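Local atomic coordinates of sugar kinase, pfkB family (Thermotoga maritima, PDB entry 2AJR), a protein that probably phosphorylates a sugar phosphate at the expense of ATP, as a pfkB-family kinase of the phosphofructokinase type. Residues N20-F32 / T104-K116. Residues are numbered along the deposited sequence; the frame is centred on the assembly and turned at random.
With ACT (acetate ion), chain D.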
loop_
_atom_site.group_PDB
_atom_site.type_symbol
_atom_site.label_atom_id
_atom_site.label_comp_id
_atom_site.label_asym_id
_atom_site.label_seq_id
_atom_site.Cartn_x
_atom_site.Cartn_y
_atom_site.Cartn_z
ATOM N N ASN A 20 -14.087 3.441 -11.153
ATOM C CA ASN A 20 -12.731 3.301 -10.617
ATOM C C ASN A 20 -12.734 2.877 -9.136
ATOM O O ASN A 20 -12.359 3.645 -8.264
ATOM C CB ASN A 20 -11.983 4.622 -10.810
ATOM C CG ASN A 20 -10.451 4.454 -10.811
ATOM O OD1 ASN A 20 -9.931 3.339 -10.776
ATOM N ND2 ASN A 20 -9.727 5.584 -10.851
ATOM N N PRO A 21 -13.128 1.634 -8.851
ATOM C CA PRO A 21 -13.161 1.178 -7.466
ATOM C C PRO A 21 -11.796 1.123 -6.833
ATOM O O PRO A 21 -10.793 1.122 -7.540
ATOM C CB PRO A 21 -13.668 -0.263 -7.578
ATOM C CG PRO A 21 -14.272 -0.363 -8.922
ATOM C CD PRO A 21 -13.494 0.556 -9.783
ATOM N N ALA A 22 -11.751 1.036 -5.505
ATOM C CA ALA A 22 -10.475 0.879 -4.817
ATOM C C ALA A 22 -10.616 0.007 -3.581
ATOM O O ALA A 22 -11.685 -0.071 -3.002
ATOM C CB ALA A 22 -9.902 2.233 -4.460
ATOM N N LEU A 23 -9.540 -0.680 -3.215
ATOM C CA LEU A 23 -9.366 -1.187 -1.866
ATOM C C LEU A 23 -8.708 -0.094 -1.039
ATOM O O LEU A 23 -7.645 0.392 -1.385
ATOM C CB LEU A 23 -8.468 -2.416 -1.866
ATOM C CG LEU A 23 -9.160 -3.661 -2.387
ATOM C CD1 LEU A 23 -8.139 -4.713 -2.759
ATOM C CD2 LEU A 23 -10.114 -4.168 -1.326
ATOM N N ASP A 24 -9.348 0.305 0.045
ATOM C CA ASP A 24 -8.813 1.331 0.912
ATOM C C ASP A 24 -8.033 0.642 2.007
ATOM O O ASP A 24 -8.587 -0.172 2.749
ATOM C CB ASP A 24 -9.938 2.165 1.530
ATOM C CG ASP A 24 -10.466 3.220 0.593
ATOM O OD1 ASP A 24 -9.634 3.904 -0.062
ATOM O OD2 ASP A 24 -11.717 3.374 0.515
ATOM N N ARG A 25 -6.741 0.936 2.089
ATOM C CA ARG A 25 -5.946 0.531 3.227
ATOM C C ARG A 25 -5.749 1.707 4.164
ATOM O O ARG A 25 -4.954 2.608 3.885
ATOM C CB ARG A 25 -4.591 -0.007 2.795
ATOM C CG ARG A 25 -3.733 -0.428 4.021
ATOM C CD ARG A 25 -2.901 -1.664 3.758
ATOM N NE ARG A 25 -3.697 -2.893 3.750
ATOM C CZ ARG A 25 -4.142 -3.529 4.835
ATOM N NH1 ARG A 25 -3.893 -3.072 6.060
ATOM N NH2 ARG A 25 -4.843 -4.641 4.689
ATOM N N GLU A 26 -6.472 1.683 5.280
ATOM C CA GLU A 26 -6.350 2.696 6.328
ATOM C C GLU A 26 -5.330 2.245 7.381
ATOM O O GLU A 26 -5.314 1.101 7.830
ATOM C CB GLU A 26 -7.709 2.957 6.989
ATOM C CG GLU A 26 -8.894 3.297 6.034
ATOM C CD GLU A 26 -10.232 2.592 6.449
ATOM O OE1 GLU A 26 -10.891 3.087 7.414
ATOM O OE2 GLU A 26 -10.609 1.545 5.805
ATOM N N ILE A 27 -4.464 3.162 7.766
ATOM C CA ILE A 27 -3.418 2.888 8.729
ATOM C C ILE A 27 -3.473 4.036 9.717
ATOM O O ILE A 27 -3.502 5.192 9.306
ATOM C CB ILE A 27 -2.038 2.859 8.047
ATOM C CG1 ILE A 27 -2.086 2.002 6.779
ATOM C CG2 ILE A 27 -0.965 2.342 9.006
ATOM C CD1 ILE A 27 -0.967 2.295 5.818
ATOM N N PHE A 28 -3.488 3.718 11.005
ATOM C CA PHE A 28 -3.655 4.709 12.062
ATOM C C PHE A 28 -2.370 4.790 12.855
ATOM O O PHE A 28 -2.007 3.863 13.544
ATOM C CB PHE A 28 -4.860 4.338 12.942
ATOM C CG PHE A 28 -6.139 4.242 12.155
ATOM C CD1 PHE A 28 -6.834 5.394 11.793
ATOM C CD2 PHE A 28 -6.609 3.013 11.703
ATOM C CE1 PHE A 28 -8.008 5.317 11.019
ATOM C CE2 PHE A 28 -7.779 2.927 10.912
ATOM C CZ PHE A 28 -8.472 4.079 10.571
ATOM N N ILE A 29 -1.668 5.900 12.691
ATOM C CA ILE A 29 -0.381 6.140 13.312
ATOM C C ILE A 29 -0.413 7.515 13.975
ATOM O O ILE A 29 -0.577 8.538 13.321
ATOM C CB ILE A 29 0.742 6.164 12.255
ATOM C CG1 ILE A 29 0.861 4.828 11.537
ATOM C CG2 ILE A 29 2.066 6.490 12.895
ATOM C CD1 ILE A 29 1.576 4.939 10.190
ATOM N N GLU A 30 -0.254 7.542 15.274
ATOM C CA GLU A 30 -0.150 8.806 15.989
ATOM C C GLU A 30 1.271 9.392 15.826
ATOM O O GLU A 30 2.269 8.670 15.941
ATOM C CB GLU A 30 -0.532 8.602 17.468
ATOM C CG GLU A 30 -1.967 8.032 17.634
ATOM C CD GLU A 30 -2.690 8.489 18.915
ATOM O OE1 GLU A 30 -2.024 8.623 19.974
ATOM O OE2 GLU A 30 -3.932 8.701 18.854
ATOM N N ASP A 31 1.334 10.705 15.565
ATOM C CA ASP A 31 2.588 11.430 15.284
ATOM C C ASP A 31 3.296 10.841 14.093
ATOM O O ASP A 31 4.475 10.542 14.133
ATOM C CB ASP A 31 3.521 11.490 16.499
ATOM C CG ASP A 31 3.031 12.460 17.561
ATOM O OD1 ASP A 31 2.613 13.593 17.213
ATOM O OD2 ASP A 31 3.064 12.084 18.751
ATOM N N PHE A 32 2.545 10.691 13.017
ATOM C CA PHE A 32 3.103 10.247 11.766
ATOM C C PHE A 32 3.968 11.358 11.182
ATOM O O PHE A 32 3.502 12.495 10.953
ATOM C CB PHE A 32 1.983 9.884 10.801
ATOM C CG PHE A 32 2.467 9.474 9.440
ATOM C CD1 PHE A 32 3.395 8.446 9.297
ATOM C CD2 PHE A 32 1.982 10.102 8.299
ATOM C CE1 PHE A 32 3.841 8.062 8.040
ATOM C CE2 PHE A 32 2.405 9.715 7.035
ATOM C CZ PHE A 32 3.344 8.695 6.903
ATOM N N THR A 104 -7.263 -3.650 -9.894
ATOM C CA THR A 104 -8.029 -2.667 -9.169
ATOM C C THR A 104 -7.083 -1.951 -8.200
ATOM O O THR A 104 -6.273 -2.581 -7.535
ATOM C CB THR A 104 -9.168 -3.312 -8.394
ATOM O OG1 THR A 104 -10.151 -3.800 -9.318
ATOM C CG2 THR A 104 -9.817 -2.283 -7.439
ATOM N N ARG A 105 -7.178 -0.636 -8.121
ATOM C CA ARG A 105 -6.217 0.122 -7.341
ATOM C C ARG A 105 -6.339 -0.116 -5.842
ATOM O O ARG A 105 -7.414 -0.386 -5.335
ATOM C CB ARG A 105 -6.355 1.607 -7.648
ATOM C CG ARG A 105 -7.641 2.258 -7.149
ATOM C CD ARG A 105 -8.089 3.260 -8.146
ATOM N NE ARG A 105 -9.315 3.971 -7.793
ATOM C CZ ARG A 105 -9.365 5.212 -7.313
ATOM N NH1 ARG A 105 -8.260 5.898 -7.087
ATOM N NH2 ARG A 105 -10.533 5.762 -7.027
ATOM N N GLU A 106 -5.226 -0.051 -5.133
ATOM C CA GLU A 106 -5.281 -0.020 -3.684
ATOM C C GLU A 106 -4.835 1.377 -3.296
ATOM O O GLU A 106 -3.722 1.771 -3.620
ATOM C CB GLU A 106 -4.388 -1.086 -3.045
ATOM C CG GLU A 106 -4.469 -1.106 -1.487
ATOM C CD GLU A 106 -3.543 -2.137 -0.783
ATOM O OE1 GLU A 106 -2.407 -2.361 -1.257
ATOM O OE2 GLU A 106 -3.945 -2.700 0.271
ATOM N N ASN A 107 -5.718 2.135 -2.644
ATOM C CA ASN A 107 -5.368 3.443 -2.099
ATOM C C ASN A 107 -4.943 3.328 -0.650
ATOM O O ASN A 107 -5.353 2.403 0.059
ATOM C CB ASN A 107 -6.536 4.423 -2.225
ATOM C CG ASN A 107 -6.853 4.754 -3.666
ATOM O OD1 ASN A 107 -6.065 4.470 -4.571
ATOM N ND2 ASN A 107 -8.012 5.328 -3.891
ATOM N N ILE A 108 -4.130 4.282 -0.215
ATOM C CA ILE A 108 -3.575 4.270 1.137
ATOM C C ILE A 108 -3.923 5.564 1.865
ATOM O O ILE A 108 -3.714 6.644 1.338
ATOM C CB ILE A 108 -2.045 4.059 1.094
ATOM C CG1 ILE A 108 -1.738 2.642 0.575
ATOM C CG2 ILE A 108 -1.440 4.280 2.462
ATOM C CD1 ILE A 108 -0.305 2.394 0.234
ATOM N N GLU A 109 -4.492 5.439 3.059
ATOM C CA GLU A 109 -4.827 6.591 3.889
ATOM C C GLU A 109 -4.188 6.390 5.259
ATOM O O GLU A 109 -4.480 5.424 5.948
ATOM C CB GLU A 109 -6.344 6.760 4.013
ATOM C CG GLU A 109 -7.107 6.903 2.666
ATOM C CD GLU A 109 -7.622 5.566 2.119
ATOM O OE1 GLU A 109 -7.738 4.605 2.906
ATOM O OE2 GLU A 109 -7.913 5.465 0.911
ATOM N N ILE A 110 -3.270 7.280 5.610
ATOM C CA ILE A 110 -2.624 7.280 6.913
ATOM C C ILE A 110 -3.278 8.375 7.759
ATOM O O ILE A 110 -3.301 9.540 7.377
ATOM C CB ILE A 110 -1.108 7.515 6.770
ATOM C CG1 ILE A 110 -0.501 6.432 5.863
ATOM C CG2 ILE A 110 -0.431 7.520 8.152
ATOM C CD1 ILE A 110 0.831 6.785 5.261
ATOM N N ILE A 111 -3.848 7.988 8.891
ATOM C CA ILE A 111 -4.665 8.894 9.696
ATOM C C ILE A 111 -3.992 9.067 11.031
ATOM O O ILE A 111 -3.739 8.082 11.719
ATOM C CB ILE A 111 -6.076 8.348 9.841
ATOM C CG1 ILE A 111 -6.745 8.330 8.448
ATOM C CG2 ILE A 111 -6.875 9.182 10.803
ATOM C CD1 ILE A 111 -8.087 7.639 8.387
ATOM N N ASP A 112 -3.643 10.316 11.352
ATOM C CA ASP A 112 -2.959 10.668 12.613
ATOM C C ASP A 112 -3.963 11.449 13.470
ATOM O O ASP A 112 -4.152 12.655 13.291
ATOM C CB ASP A 112 -1.693 11.498 12.324
ATOM C CG ASP A 112 -0.933 11.909 13.590
ATOM O OD1 ASP A 112 -1.434 11.713 14.727
ATOM O OD2 ASP A 112 0.199 12.434 13.439
ATOM N N GLU A 113 -4.612 10.746 14.388
ATOM C CA GLU A 113 -5.739 11.313 15.137
ATOM C C GLU A 113 -5.295 12.383 16.134
ATOM O O GLU A 113 -6.062 13.293 16.438
ATOM C CB GLU A 113 -6.501 10.206 15.880
ATOM C CG GLU A 113 -8.012 10.308 15.707
ATOM C CD GLU A 113 -8.786 9.524 16.750
ATOM O OE1 GLU A 113 -8.190 8.646 17.427
ATOM O OE2 GLU A 113 -10.001 9.803 16.884
ATOM N N LYS A 114 -4.067 12.262 16.640
ATOM C CA LYS A 114 -3.500 13.241 17.553
ATOM C C LYS A 114 -3.279 14.605 16.878
ATOM O O LYS A 114 -3.701 15.644 17.410
ATOM C CB LYS A 114 -2.183 12.724 18.129
ATOM C CG LYS A 114 -1.476 13.721 19.039
ATOM C CD LYS A 114 -0.197 13.142 19.628
ATOM C CE LYS A 114 0.738 14.244 20.105
ATOM N NZ LYS A 114 2.035 13.700 20.591
ATOM N N ASN A 115 -2.623 14.604 15.716
ATOM C CA ASN A 115 -2.291 15.851 15.017
ATOM C C ASN A 115 -3.336 16.236 13.974
ATOM O O ASN A 115 -3.136 17.174 13.203
ATOM C CB ASN A 115 -0.923 15.729 14.345
ATOM C CG ASN A 115 0.213 15.631 15.337
ATOM O OD1 ASN A 115 0.737 16.643 15.796
ATOM N ND2 ASN A 115 0.615 14.409 15.656
ATOM N N LYS A 116 -4.454 15.507 13.961
ATOM C CA LYS A 116 -5.516 15.659 12.955
ATOM C C LYS A 116 -4.950 15.763 11.541
ATOM O O LYS A 116 -5.018 16.820 10.919
ATOM C CB LYS A 116 -6.419 16.871 13.264
ATOM C CG LYS A 116 -6.878 16.992 14.720
ATOM C CD LYS A 116 -7.808 15.865 15.120
ATOM C CE LYS A 116 -8.212 15.927 16.603
ATOM N NZ LYS A 116 -8.802 14.612 17.033
HETATM C C ACT D . -12.200 6.190 -1.941
HETATM O O ACT D . -10.949 5.882 -2.116
HETATM O OXT ACT D . -12.840 5.656 -0.974
HETATM C CH3 ACT D . -12.946 7.113 -2.863
HETATM O O HOH W 1 -9.693 0.680 -9.712
HETATM O O HOH W 2 0.903 13.704 11.081
#
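Strands 22-28 and 105-112 pair in parallel, their axes 4.6 Å apart, with Leu23, Arg25, Ile27 and Ile29 each donating a backbone N-H to the other strand. At one end, Arg105 turns NE and NH2 on the carbonyl O of Asn20, 3.1 Å from each, while the Asn20 amide stacks on its guanidinium, the planes 23° apart; a flat guanidinium on a long chain suits both tasks. Arg105 NH1 also bonds Phe123 O, and Asn20 ND2 Pro124 O. Farther along, Asp24 OD1 lies 2.5 Å from Glu109 OE2, so close that one acid probably carries a proton, and Lys310 pairs with Asp24. Branched Ile110 lays CG2 over one face of Phe32, a CH-pi contact 3.7 Å from the ring centroid. Asp112, its CG trans to N (chi1 180°), reaches between the turns following the two strands: OD1 takes Asp31 N and Asn115 N from opposite faces, OD2 likewise Phe32 N and Asn115 ND2. Replacing Asp112 by an alanine removes both oxygens and would probably leave the two turns untied. Strands 46-51 and 117-122 flank the pair in the four-stranded lid sheet; helix 76-89 packs on Leu23, and Ile27 packs on Ile108 of the second subunit, Ile108 on its Ile27.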